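Local coordinates for protein CDA peptide synthetase I (Streptomyces coelicolor, PDB 5DU9) that belongs to the condensation-domain family of peptide synthetases and holds the ligand (2S)-2-amino-N-butyl-propanamide in a pocket, at residues G11-Q16 with A199-Y204; Q119-R124 with A141-G146; A47-A52 with V101-I106. The protein carries 1 engineered substitution. All blocks are in the same frame, centred on the assembly; numbering follows the deposited sequence.

Contact 1. Residues G11-Q16 with A199-Y204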
loop_
_atom_site.group_PDB
_atom_site.type_symbol
_atom_site.label_atom_id
_atom_site.label_comp_id
_atom_site.label_asym_id
_atom_site.label_seq_id
_atom_site.Cartn_x
_atom_site.Cartn_y
_atom_site.Cartn_z
ATOM N N GLY A 11 -16.149 -3.591 16.438
ATOM C CA GLY A 11 -16.030 -4.599 15.402
ATOM C C GLY A 11 -14.860 -4.301 14.489
ATOM O O GLY A 11 -14.520 -3.139 14.262
ATOM N N LEU A 12 -14.230 -5.355 13.980
ATOM C CA LEU A 12 -13.154 -5.216 13.005
ATOM C C LEU A 12 -13.719 -5.061 11.605
ATOM O O LEU A 12 -14.785 -5.595 11.296
ATOM C CB LEU A 12 -12.225 -6.431 13.034
ATOM C CG LEU A 12 -11.104 -6.464 14.067
ATOM C CD1 LEU A 12 -11.672 -6.478 15.479
ATOM C CD2 LEU A 12 -10.223 -7.682 13.826
ATOM N N THR A 13 -12.998 -4.337 10.757
ATOM C CA THR A 13 -13.310 -4.317 9.337
ATOM C C THR A 13 -12.959 -5.676 8.752
ATOM O O THR A 13 -12.261 -6.463 9.385
ATOM C CB THR A 13 -12.526 -3.247 8.584
ATOM O OG1 THR A 13 -11.137 -3.593 8.609
ATOM C CG2 THR A 13 -12.727 -1.872 9.218
ATOM N N SER A 14 -13.422 -5.941 7.537
ATOM C CA SER A 14 -13.087 -7.191 6.864
ATOM C C SER A 14 -11.576 -7.338 6.711
ATOM O O SER A 14 -11.016 -8.407 6.956
ATOM C CB SER A 14 -13.757 -7.261 5.494
ATOM O OG SER A 14 -15.156 -7.441 5.631
ATOM N N ALA A 15 -10.923 -6.261 6.296
ATOM C CA ALA A 15 -9.478 -6.272 6.110
ATOM C C ALA A 15 -8.762 -6.543 7.431
ATOM O O ALA A 15 -7.767 -7.252 7.473
ATOM C CB ALA A 15 -9.008 -4.961 5.517
ATOM N N GLN A 16 -9.278 -5.981 8.515
ATOM C CA GLN A 16 -8.671 -6.207 9.819
ATOM C C GLN A 16 -8.857 -7.657 10.267
ATOM O O GLN A 16 -7.937 -8.256 10.829
ATOM C CB GLN A 16 -9.255 -5.243 10.849
ATOM C CG GLN A 16 -8.752 -3.827 10.669
ATOM C CD GLN A 16 -9.362 -2.851 11.654
ATOM O OE1 GLN A 16 -10.568 -2.851 11.881
ATOM N NE2 GLN A 16 -8.528 -2.010 12.242
ATOM N N ALA A 199 -20.107 -0.801 10.107
ATOM C CA ALA A 199 -21.536 -1.048 9.943
ATOM C C ALA A 199 -21.909 -1.083 8.462
ATOM O O ALA A 199 -22.788 -1.847 8.050
ATOM C CB ALA A 199 -22.352 0.012 10.675
ATOM N N GLY A 200 -21.234 -0.260 7.668
ATOM C CA GLY A 200 -21.448 -0.237 6.233
ATOM C C GLY A 200 -21.083 -1.564 5.597
ATOM O O GLY A 200 -21.790 -2.056 4.716
ATOM N N GLU A 201 -19.981 -2.151 6.052
ATOM C CA GLU A 201 -19.531 -3.437 5.527
ATOM C C GLU A 201 -20.526 -4.524 5.906
ATOM O O GLU A 201 -20.862 -5.378 5.092
ATOM C CB GLU A 201 -18.138 -3.795 6.056
ATOM C CG GLU A 201 -17.046 -2.816 5.668
ATOM C CD GLU A 201 -15.654 -3.335 5.998
ATOM O OE1 GLU A 201 -15.530 -4.156 6.933
ATOM O OE2 GLU A 201 -14.688 -2.926 5.318
ATOM N N GLU A 202 -20.994 -4.475 7.148
ATOM C CA GLU A 202 -21.986 -5.426 7.629
ATOM C C GLU A 202 -23.265 -5.335 6.802
ATOM O O GLU A 202 -23.867 -6.354 6.463
ATOM C CB GLU A 202 -22.280 -5.180 9.110
ATOM C CG GLU A 202 -21.176 -5.679 10.030
ATOM C CD GLU A 202 -21.391 -5.296 11.480
ATOM O OE1 GLU A 202 -22.320 -4.512 11.764
ATOM O OE2 GLU A 202 -20.628 -5.785 12.340
ATOM N N ALA A 203 -23.668 -4.115 6.461
ATOM C CA ALA A 203 -24.857 -3.918 5.643
ATOM C C ALA A 203 -24.644 -4.509 4.255
ATOM O O ALA A 203 -25.562 -5.092 3.675
ATOM C CB ALA A 203 -25.206 -2.442 5.548
ATOM N N TYR A 204 -23.433 -4.364 3.725
ATOM C CA TYR A 204 -23.127 -4.919 2.412
ATOM C C TYR A 204 -23.224 -6.443 2.440
ATOM O O TYR A 204 -23.806 -7.051 1.544
ATOM C CB TYR A 204 -21.732 -4.501 1.939
ATOM C CG TYR A 204 -21.210 -5.419 0.858
ATOM C CD1 TYR A 204 -21.701 -5.346 -0.436
ATOM C CD2 TYR A 204 -20.250 -6.381 1.143
ATOM C CE1 TYR A 204 -21.239 -6.203 -1.428
ATOM C CE2 TYR A 204 -19.785 -7.238 0.166
ATOM C CZ TYR A 204 -20.279 -7.144 -1.117
ATOM O OH TYR A 204 -19.813 -8.000 -2.087
HETATM O O HOH W 1 -16.730 -5.532 8.890
HETATM O O HOH W 2 -12.268 -3.983 5.031
#

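Contact 2. Residues Q119-R124 with A141-G146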
loop_
_atom_site.group_PDB
_atom_site.type_symbol
_atom_site.label_atom_id
_atom_site.label_comp_id
_atom_site.label_asym_id
_atom_site.label_seq_id
_atom_site.Cartn_x
_atom_site.Cartn_y
_atom_site.Cartn_z
ATOM N N GLN A 119 17.901 3.528 6.331
ATOM C CA GLN A 119 17.219 2.382 5.740
ATOM C C GLN A 119 17.428 1.145 6.601
ATOM O O GLN A 119 16.496 0.380 6.842
ATOM C CB GLN A 119 17.720 2.124 4.315
ATOM C CG GLN A 119 17.033 0.949 3.611
ATOM C CD GLN A 119 15.567 1.219 3.302
ATOM O OE1 GLN A 119 15.227 2.224 2.678
ATOM N NE2 GLN A 119 14.694 0.319 3.739
ATOM N N ARG A 120 18.660 0.960 7.064
ATOM C CA ARG A 120 18.996 -0.167 7.922
ATOM C C ARG A 120 18.188 -0.111 9.218
ATOM O O ARG A 120 17.721 -1.138 9.709
ATOM C CB ARG A 120 20.496 -0.179 8.226
ATOM C CG ARG A 120 20.933 -1.334 9.107
ATOM C CD ARG A 120 22.446 -1.406 9.234
ATOM N NE ARG A 120 22.853 -2.373 10.248
ATOM C CZ ARG A 120 22.740 -2.173 11.558
ATOM N NH1 ARG A 120 22.229 -1.039 12.019
ATOM N NH2 ARG A 120 23.136 -3.110 12.409
ATOM N N TRP A 121 18.018 1.090 9.761
ATOM C CA TRP A 121 17.246 1.268 10.988
ATOM C C TRP A 121 15.785 0.895 10.772
ATOM O O TRP A 121 15.177 0.208 11.599
ATOM C CB TRP A 121 17.343 2.714 11.486
ATOM C CG TRP A 121 16.918 2.878 12.915
ATOM C CD1 TRP A 121 17.734 2.958 14.006
ATOM C CD2 TRP A 121 15.577 2.972 13.410
ATOM N NE1 TRP A 121 16.984 3.098 15.149
ATOM C CE2 TRP A 121 15.659 3.105 14.810
ATOM C CE3 TRP A 121 14.316 2.952 12.805
ATOM C CZ2 TRP A 121 14.527 3.226 15.613
ATOM C CZ3 TRP A 121 13.197 3.067 13.607
ATOM C CH2 TRP A 121 13.311 3.202 14.995
ATOM N N MET A 122 15.223 1.353 9.657
ATOM C CA MET A 122 13.828 1.083 9.343
ATOM C C MET A 122 13.603 -0.408 9.092
ATOM O O MET A 122 12.592 -0.968 9.512
ATOM C CB MET A 122 13.386 1.903 8.128
ATOM C CG MET A 122 13.335 3.402 8.392
ATOM S SD MET A 122 12.697 4.368 7.008
ATOM C CE MET A 122 14.045 4.247 5.840
ATOM N N ASP A 123 14.549 -1.049 8.415
ATOM C CA ASP A 123 14.451 -2.480 8.142
ATOM C C ASP A 123 14.451 -3.291 9.436
ATOM O O ASP A 123 13.705 -4.258 9.577
ATOM C CB ASP A 123 15.601 -2.939 7.247
ATOM C CG ASP A 123 15.484 -2.423 5.828
ATOM O OD1 ASP A 123 14.365 -2.055 5.416
ATOM O OD2 ASP A 123 16.512 -2.397 5.122
ATOM N N ARG A 124 15.293 -2.893 10.382
ATOM C CA ARG A 124 15.369 -3.586 11.658
ATOM C C ARG A 124 14.114 -3.326 12.494
ATOM O O ARG A 124 13.651 -4.201 13.220
ATOM C CB ARG A 124 16.628 -3.162 12.411
ATOM C CG ARG A 124 17.903 -3.641 11.733
ATOM C CD ARG A 124 19.149 -3.010 12.329
ATOM N NE ARG A 124 19.434 -3.517 13.668
ATOM C CZ ARG A 124 20.129 -4.623 13.923
ATOM N NH1 ARG A 124 20.614 -5.362 12.932
ATOM N NH2 ARG A 124 20.337 -4.999 15.178
ATOM N N ALA A 141 9.980 7.544 13.843
ATOM C CA ALA A 141 11.328 8.078 13.978
ATOM C C ALA A 141 11.568 9.229 13.015
ATOM O O ALA A 141 11.179 9.171 11.850
ATOM C CB ALA A 141 12.358 6.982 13.749
ATOM N N LEU A 142 12.203 10.277 13.530
ATOM C CA LEU A 142 12.677 11.384 12.716
ATOM C C LEU A 142 14.184 11.261 12.583
ATOM O O LEU A 142 14.899 11.277 13.583
ATOM C CB LEU A 142 12.303 12.730 13.343
ATOM C CG LEU A 142 12.793 13.972 12.591
ATOM C CD1 LEU A 142 12.049 14.130 11.270
ATOM C CD2 LEU A 142 12.648 15.218 13.450
ATOM N N PHE A 143 14.658 11.110 11.352
ATOM C CA PHE A 143 16.089 11.079 11.083
ATOM C C PHE A 143 16.570 12.445 10.615
ATOM O O PHE A 143 15.916 13.085 9.795
ATOM C CB PHE A 143 16.424 10.032 10.022
ATOM C CG PHE A 143 16.093 8.626 10.422
ATOM C CD1 PHE A 143 17.032 7.835 11.064
ATOM C CD2 PHE A 143 14.847 8.087 10.144
ATOM C CE1 PHE A 143 16.732 6.539 11.427
ATOM C CE2 PHE A 143 14.544 6.788 10.505
ATOM C CZ PHE A 143 15.490 6.015 11.145
ATOM N N THR A 144 17.704 12.887 11.150
ATOM C CA THR A 144 18.430 14.025 10.595
ATOM C C THR A 144 19.529 13.465 9.698
ATOM O O THR A 144 20.325 12.635 10.139
ATOM C CB THR A 144 19.033 14.920 11.693
ATOM O OG1 THR A 144 17.992 15.395 12.555
ATOM C CG2 THR A 144 19.764 16.111 11.080
ATOM N N LEU A 145 19.573 13.913 8.445
ATOM C CA LEU A 145 20.471 13.318 7.452
ATOM C C LEU A 145 21.646 14.196 7.036
ATOM O O LEU A 145 22.492 13.766 6.251
ATOM C CB LEU A 145 19.680 12.953 6.199
ATOM C CG LEU A 145 18.520 11.978 6.386
ATOM C CD1 LEU A 145 17.894 11.670 5.035
ATOM C CD2 LEU A 145 18.973 10.700 7.075
ATOM N N GLY A 146 21.700 15.419 7.543
ATOM C CA GLY A 146 22.727 16.351 7.108
ATOM C C GLY A 146 22.258 17.134 5.897
ATOM O O GLY A 146 21.378 16.685 5.160
#

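Contact 3. Residues A47-A52 with V101-I106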
loop_
_atom_site.group_PDB
_atom_site.type_symbol
_atom_site.label_atom_id
_atom_site.label_comp_id
_atom_site.label_asym_id
_atom_site.label_seq_id
_atom_site.Cartn_x
_atom_site.Cartn_y
_atom_site.Cartn_z
ATOM N N ALA A 47 11.384 18.602 19.000
ATOM C CA ALA A 47 10.584 18.821 20.197
ATOM C C ALA A 47 9.146 19.166 19.823
ATOM O O ALA A 47 8.199 18.649 20.413
ATOM C CB ALA A 47 11.188 19.923 21.046
ATOM N N VAL A 48 8.992 20.038 18.833
ATOM C CA VAL A 48 7.669 20.456 18.382
ATOM C C VAL A 48 6.963 19.322 17.643
ATOM O O VAL A 48 5.780 19.073 17.870
ATOM C CB VAL A 48 7.750 21.696 17.468
ATOM C CG1 VAL A 48 6.363 22.120 16.999
ATOM C CG2 VAL A 48 8.427 22.846 18.200
ATOM N N LEU A 49 7.686 18.637 16.761
ATOM C CA LEU A 49 7.110 17.522 16.015
ATOM C C LEU A 49 6.695 16.407 16.968
ATOM O O LEU A 49 5.716 15.704 16.727
ATOM C CB LEU A 49 8.102 16.990 14.974
ATOM C CG LEU A 49 7.563 15.979 13.957
ATOM C CD1 LEU A 49 6.430 16.571 13.127
ATOM C CD2 LEU A 49 8.682 15.488 13.046
ATOM N N SER A 50 7.441 16.251 18.057
ATOM C CA SER A 50 7.105 15.256 19.068
ATOM C C SER A 50 5.761 15.596 19.714
ATOM O O SER A 50 4.924 14.719 19.935
ATOM C CB SER A 50 8.210 15.173 20.124
ATOM O OG SER A 50 7.872 14.250 21.144
ATOM N N ARG A 51 5.553 16.876 20.003
ATOM C CA ARG A 51 4.275 17.339 20.533
ATOM C C ARG A 51 3.172 17.136 19.498
ATOM O O ARG A 51 2.064 16.707 19.827
ATOM C CB ARG A 51 4.357 18.813 20.938
ATOM N N ALA A 52 3.490 17.437 18.241
ATOM C CA ALA A 52 2.535 17.289 17.147
ATOM C C ALA A 52 2.126 15.831 16.960
ATOM O O ALA A 52 0.967 15.538 16.655
ATOM C CB ALA A 52 3.119 17.837 15.857
ATOM N N VAL A 101 3.117 7.210 23.156
ATOM C CA VAL A 101 3.508 7.965 21.976
ATOM C C VAL A 101 4.967 8.371 22.091
ATOM O O VAL A 101 5.377 9.006 23.064
ATOM C CB VAL A 101 2.645 9.217 21.776
ATOM C CG1 VAL A 101 2.980 9.866 20.439
ATOM C CG2 VAL A 101 1.162 8.858 21.841
ATOM N N LEU A 102 5.740 7.993 21.081
ATOM C CA LEU A 102 7.167 8.259 21.055
ATOM C C LEU A 102 7.618 8.611 19.648
ATOM O O LEU A 102 7.400 7.846 18.706
ATOM C CB LEU A 102 7.944 7.043 21.565
ATOM C CG LEU A 102 9.469 7.108 21.448
ATOM C CD1 LEU A 102 10.031 8.171 22.379
ATOM C CD2 LEU A 102 10.082 5.747 21.736
ATOM N N LEU A 103 8.238 9.779 19.515
ATOM C CA LEU A 103 8.933 10.139 18.289
ATOM C C LEU A 103 10.429 10.110 18.552
ATOM O O LEU A 103 10.967 10.965 19.263
ATOM C CB LEU A 103 8.508 11.519 17.788
ATOM C CG LEU A 103 9.259 11.996 16.538
ATOM C CD1 LEU A 103 8.979 11.086 15.356
ATOM C CD2 LEU A 103 8.891 13.432 16.212
ATOM N N ARG A 104 11.100 9.113 17.993
ATOM C CA ARG A 104 12.543 9.020 18.133
ATOM C C ARG A 104 13.208 10.090 17.280
ATOM O O ARG A 104 12.712 10.433 16.206
ATOM C CB ARG A 104 13.048 7.638 17.722
ATOM C CG ARG A 104 12.493 6.483 18.536
ATOM C CD ARG A 104 13.164 5.182 18.124
ATOM N NE ARG A 104 12.553 4.007 18.744
ATOM C CZ ARG A 104 12.930 3.479 19.905
ATOM N NH1 ARG A 104 13.919 4.019 20.604
ATOM N NH2 ARG A 104 12.309 2.406 20.375
ATOM N N HIS A 105 14.320 10.622 17.771
ATOM C CA HIS A 105 15.190 11.462 16.958
ATOM C C HIS A 105 16.539 10.793 16.803
ATOM O O HIS A 105 17.275 10.621 17.775
ATOM C CB HIS A 105 15.380 12.848 17.562
ATOM C CG HIS A 105 16.208 13.755 16.707
ATOM N ND1 HIS A 105 16.985 14.769 17.221
ATOM C CD2 HIS A 105 16.383 13.790 15.363
ATOM C CE1 HIS A 105 17.602 15.392 16.233
ATOM N NE2 HIS A 105 17.253 14.818 15.095
ATOM N N ILE A 106 16.851 10.416 15.570
ATOM C CA ILE A 106 18.115 9.778 15.250
ATOM C C ILE A 106 18.925 10.712 14.365
ATOM O O ILE A 106 18.608 10.900 13.191
ATOM C CB ILE A 106 17.893 8.425 14.558
ATOM C CG1 ILE A 106 17.107 7.502 15.495
ATOM C CG2 ILE A 106 19.227 7.794 14.172
ATOM C CD1 ILE A 106 16.700 6.187 14.889
HETATM O O HOH W 3 8.117 11.590 21.735
HETATM O O HOH W 4 5.481 11.964 21.236
#

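Contact 1. Residues G11-Q16 with A199-Y204
Glu201 reaches from helix 194-205 to the start of helix 14-24, where its carboxylate meets Thr13 and Ser14. One direct hydrogen bond joins the two segments. Ser14 N donates to Glu201 OE1 over 2.8 Å, with an N-H...O angle of 154°. OE1 uses its syn lone pair, the one on the side of OE2. The Glu201 chain runs extended beyond CG, which carries the carboxylate across the gap between the helix backbones.

Two waters widen this grip. One donates to Glu201 OE1 at 2.7 Å and also to Leu12 O at 3.1 Å. The other accepts from Ala15 N at 2.9 Å and donates to Glu201 OE2 at 2.7 Å. OE1 therefore takes two bonds, and the second oxygen is tied to the helix through water.

Around these bonds the carboxylate packs closely on the N-cap. Glu201 OE1 lies 3.3 Å from Thr13 CA. Ser14 OG stands 3.6 Å from Glu201 OE1.

The helix start is a capping box. Gln16 N donates to Thr13 OG1 over 3.0 Å, and Thr13 N returns a nearly straight bond (174°) to a lone pair of Gln16 OE1. Thr13 OG1 sits between the backbone N and the carbonyl carbon (chi1 66°), which turns it toward the first turn. It is also hydrogen-bonded to the carbonyl O of Met308, a residue that lines the ligand pocket, and Gln16 NE2 bonds Ile159 O.

Electrostatics should favour the arrangement. A carboxylate at a helix N terminus faces the positive end of the helix dipole, which would tend to stabilise the charge of Glu201. Ala15, one residue on from Ser14, touches the bound (2S)-2-amino-N-butyl-propanamide.

Contact 2. Residues Q119-R124 with A141-G146
Phe143 points its edge at the indole of Trp121, and this aromatic pair carries the contact. It is an offset edge-to-face stack. The Phe143 ring and the five-membered ring of Trp121 have centroids 5.5 Å apart and planes at 77°. The nearest atoms are Phe143 CZ and Trp121 CE3, at 3.7 Å. Trp121 CG lies in the plane of the phenyl ring, at its edge. Farther along the indole, the methyl of Ala141 meets the six-membered ring, with CB 4.0 Å from Trp121 CZ3. Met122 adds a looser touch, its CG lying 4.2 Å from Phe143 CE2. The interface between the two segments is apolar throughout.

The torsion of Trp121 explains its reach. Its CG lies anti to the backbone N (chi1 -163°), which turns the indole toward the strand, where it meets both Phe143 and Ala141. These two alternate with Leu142 and so share one side of the strand. On the helix, Gln119 NE2 donates to Asp123 OD1 over 2.9 Å, from above the carboxylate plane. Gln119 OE1 has its own partner in Arg383.

The segments run nearly antiparallel, at 164°, with their axes 10.9 Å apart. They belong to a beta-alpha-beta unit made of strand 103-107, helix 114-126 and strand 138-146. The helix packs on one face of the sheet: Trp121 also touches Arg104 and Ile106 of strand 103-107, while Met122 reaches Leu151 and Tyr153 of strand 149-157 on the other side of strand 138-146.

Contact 3. Residues A47-A52 with V101-I106
Through Leu49, Ser50 and Leu103, helix 46-58 packs against strand 103-107, an outermost strand of the six-stranded mixed sheet. The backbones come close: Ser50 CA and Leu103 CA are 5.5 Å apart. One methyl of Leu103 does most of the touching. Leu103 CD2 lies 3.7 Å from Leu49 CG and 3.8 Å from Leu49 CD2. Leu103 CD2 also comes within 3.7 Å of Ser50 N. The two leucine side chains cross at about a right angle. In Leu103, CG is anti to the backbone N (chi1 177°), which extends the side chain to the helix. Leu53, one turn on, also touches Leu103, and Leu49 packs further on Leu142 and Tyr177.

Beside this apolar patch, water joins the polar groups. One water accepts from Leu103 N at 2.9 Å and is hydrogen-bonded to Ser50 OG at 2.7 Å. A second donates to Ser50 O at 3.1 Å, and weakly to Val101 O at 3.5 Å. Leu103 O is taken by His46 NE2.

The chemistry is thus divided. Leucine side chains meet on the buried side, while along the partly exposed Ser50 the helix and the chain entering the strand exchange polar contacts through water rather than directly.

How the contacts relate
From the N terminus, the chain first passes 11-16, which waits for its partner until 199-204. Contact 1 therefore closes the longest loop, and both other contacts fall within it. Contact 3 opens at helix 46-58 and closes at strand 103-107. Contact 2 follows in series, from helix 114-126 to strand 138-146. No loops cross. Contacts 2 and 3 have centres 14 Å apart and meet through neighbouring strands of one sheet, where Thr144 OG1 and His105 NE2 probably form a hydrogen bond. Together they join helices 46-58 and 114-126 to the outermost strand 103-107 and its neighbour 138-146. Contact 1 lies apart, its nearest atoms about 17 Å from contact 3, and ties two helices together near the ligand.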